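Local coordinates for protein Cry37AA1 (Bacillus thuringiensis, PDB 4RHZ) that binds calcium and forms a binary complex with Cry23Aa1, probably acting as its C2-fold partner in an insecticidal toxin, at residues D35-I40 / C74-V79. Sequence-based numbering, arbitrary orientation.
Sequences DHDFEI and CFYGDV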
loop_
_atom_site.group_PDB
_atom_site.type_symbol
_atom_site.label_atom_id
_atom_site.label_comp_id
_atom_site.label_asym_id
_atom_site.label_seq_id
_atom_site.Cartn_x
_atom_site.Cartn_y
_atom_site.Cartn_z
ATOM N N ASP B 35 -13.001 29.579 2.783
ATOM C CA ASP B 35 -12.637 30.879 2.254
ATOM C C ASP B 35 -11.187 31.220 2.534
ATOM O O ASP B 35 -10.719 32.180 1.979
ATOM C CB ASP B 35 -13.436 32.030 2.907
ATOM C CG ASP B 35 -14.956 31.970 2.658
ATOM O OD1 ASP B 35 -15.704 32.422 3.581
ATOM O OD2 ASP B 35 -15.370 31.539 1.574
ATOM N N HIS B 36 -10.523 30.569 3.481
ATOM C CA HIS B 36 -9.111 30.858 3.752
ATOM C C HIS B 36 -8.189 29.879 3.043
ATOM O O HIS B 36 -7.357 29.196 3.667
ATOM C CB HIS B 36 -8.844 30.876 5.251
ATOM C CG HIS B 36 -9.677 31.894 5.975
ATOM N ND1 HIS B 36 -9.853 31.884 7.344
ATOM C CD2 HIS B 36 -10.381 32.962 5.503
ATOM C CE1 HIS B 36 -10.624 32.900 7.684
ATOM N NE2 HIS B 36 -10.968 33.550 6.580
ATOM N N ASP B 37 -8.320 29.840 1.729
ATOM C CA ASP B 37 -7.544 28.931 0.959
ATOM C C ASP B 37 -6.306 29.624 0.395
ATOM O O ASP B 37 -6.230 30.846 0.298
ATOM C CB ASP B 37 -8.385 28.317 -0.151
ATOM C CG ASP B 37 -8.910 29.360 -1.097
ATOM O OD1 ASP B 37 -9.476 28.989 -2.147
ATOM O OD2 ASP B 37 -8.761 30.562 -0.810
ATOM N N PHE B 38 -5.333 28.824 -0.005
ATOM C CA PHE B 38 -4.097 29.396 -0.499
ATOM C C PHE B 38 -3.524 28.511 -1.582
ATOM O O PHE B 38 -3.742 27.309 -1.551
ATOM C CB PHE B 38 -3.149 29.622 0.673
ATOM C CG PHE B 38 -2.960 28.435 1.575
ATOM C CD1 PHE B 38 -1.905 27.555 1.361
ATOM C CD2 PHE B 38 -3.774 28.231 2.673
ATOM C CE1 PHE B 38 -1.675 26.463 2.184
ATOM C CE2 PHE B 38 -3.577 27.152 3.539
ATOM C CZ PHE B 38 -2.518 26.229 3.276
ATOM N N GLU B 39 -2.864 29.094 -2.567
ATOM C CA GLU B 39 -2.208 28.274 -3.573
ATOM C C GLU B 39 -0.965 27.577 -3.100
ATOM O O GLU B 39 -0.125 28.160 -2.394
ATOM C CB GLU B 39 -1.903 28.962 -4.907
ATOM C CG GLU B 39 -1.676 30.388 -4.855
ATOM C CD GLU B 39 -2.987 31.141 -4.834
ATOM O OE1 GLU B 39 -3.303 31.649 -3.717
ATOM O OE2 GLU B 39 -3.664 31.218 -5.908
ATOM N N ILE B 40 -0.905 26.301 -3.456
ATOM C CA ILE B 40 0.307 25.508 -3.296
ATOM C C ILE B 40 0.959 25.215 -4.653
ATOM O O ILE B 40 2.089 24.750 -4.714
ATOM C CB ILE B 40 0.044 24.218 -2.433
ATOM C CG1 ILE B 40 -0.810 23.189 -3.196
ATOM C CG2 ILE B 40 -0.589 24.649 -1.101
ATOM C CD1 ILE B 40 -0.861 21.746 -2.561
ATOM N N CYS B 74 -7.372 20.477 3.400
ATOM C CA CYS B 74 -8.303 20.152 2.375
ATOM C C CYS B 74 -7.769 20.702 1.101
ATOM O O CYS B 74 -7.186 21.768 1.124
ATOM C CB CYS B 74 -9.685 20.742 2.715
ATOM S SG CYS B 74 -10.396 20.041 4.227
ATOM N N PHE B 75 -7.947 20.012 -0.036
ATOM C CA PHE B 75 -7.244 20.435 -1.251
ATOM C C PHE B 75 -8.215 20.422 -2.393
ATOM O O PHE B 75 -9.133 19.584 -2.415
ATOM C CB PHE B 75 -6.094 19.463 -1.590
ATOM C CG PHE B 75 -5.032 19.355 -0.543
ATOM C CD1 PHE B 75 -5.096 18.359 0.429
ATOM C CD2 PHE B 75 -3.934 20.207 -0.552
ATOM C CE1 PHE B 75 -4.106 18.249 1.433
ATOM C CE2 PHE B 75 -2.866 20.075 0.414
ATOM C CZ PHE B 75 -2.968 19.134 1.432
ATOM N N TYR B 76 -8.000 21.272 -3.386
ATOM C CA TYR B 76 -8.747 21.144 -4.653
ATOM C C TYR B 76 -8.007 21.826 -5.732
ATOM O O TYR B 76 -7.131 22.641 -5.455
ATOM C CB TYR B 76 -10.130 21.788 -4.546
ATOM C CG TYR B 76 -10.167 23.325 -4.333
ATOM C CD1 TYR B 76 -10.492 24.155 -5.379
ATOM C CD2 TYR B 76 -9.931 23.903 -3.082
ATOM C CE1 TYR B 76 -10.597 25.528 -5.211
ATOM C CE2 TYR B 76 -10.009 25.295 -2.904
ATOM C CZ TYR B 76 -10.366 26.069 -3.986
ATOM O OH TYR B 76 -10.484 27.412 -3.910
ATOM N N GLY B 77 -8.391 21.549 -6.960
ATOM C CA GLY B 77 -7.606 22.002 -8.067
ATOM C C GLY B 77 -8.471 22.195 -9.284
ATOM O O GLY B 77 -9.519 21.518 -9.448
ATOM N N ASP B 78 -8.027 23.123 -10.123
ATOM C CA ASP B 78 -8.497 23.271 -11.478
ATOM C C ASP B 78 -7.255 23.049 -12.331
ATOM O O ASP B 78 -6.468 23.977 -12.546
ATOM C CB ASP B 78 -8.983 24.724 -11.738
ATOM C CG ASP B 78 -9.640 24.887 -13.105
ATOM O OD1 ASP B 78 -9.430 24.066 -14.044
ATOM O OD2 ASP B 78 -10.495 25.792 -13.203
ATOM N N VAL B 79 -7.061 21.829 -12.800
ATOM C CA VAL B 79 -5.791 21.432 -13.438
ATOM C C VAL B 79 -6.113 20.810 -14.773
ATOM O O VAL B 79 -6.890 19.872 -14.852
ATOM C CB VAL B 79 -5.001 20.431 -12.544
ATOM C CG1 VAL B 79 -3.633 20.048 -13.175
ATOM C CG2 VAL B 79 -4.811 21.003 -11.144
#
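The phenol ring of Tyr76 and the carboxylate of Asp37 lie almost in one plane, 16° apart, with Asp37 OD1 at the hydroxyl edge of the ring, while Lys97 makes a cation-pi contact with the same ring. At the other flat group, the Phe75 ring, Ile40 CD1 approaches obliquely, 4.0 Å from Phe75 CE2. Tyr76 OH donates a short hydrogen bond of 2.6 Å to Asp37 OD1, reaching this oxygen nearly along its C-O axis, and the same oxygen stands 3.6 Å from Tyr76 CZ. Between the two segments runs strand 26-30, which makes backbone hydrogen bonds to Phe38 and Ile40 on one side and to Cys74 and Tyr76 on the other; its Lys28 lies against both Asp37 and Tyr76. The contact thus reaches over a central strand of one antiparallel four-stranded sheet of the C2-fold, and the nearest CA atoms, those of Asp37 and Phe75, remain 8.8 Å apart. The polar pair spans strand 26-30 from both sides: Asp37 has its CB directed toward 74-79, and Tyr76 has CG between its backbone N and carbonyl carbon (chi1 65°), which brings the hydroxyl over to Asp37. Phe75 and Ile40 meet instead in the interior, their side chains crossing at about a right angle. Phe8, from strand 4-13 of the second sheet, packs against both of them, and Ile10 and Ile60 add to the apolar surroundings of Ile40.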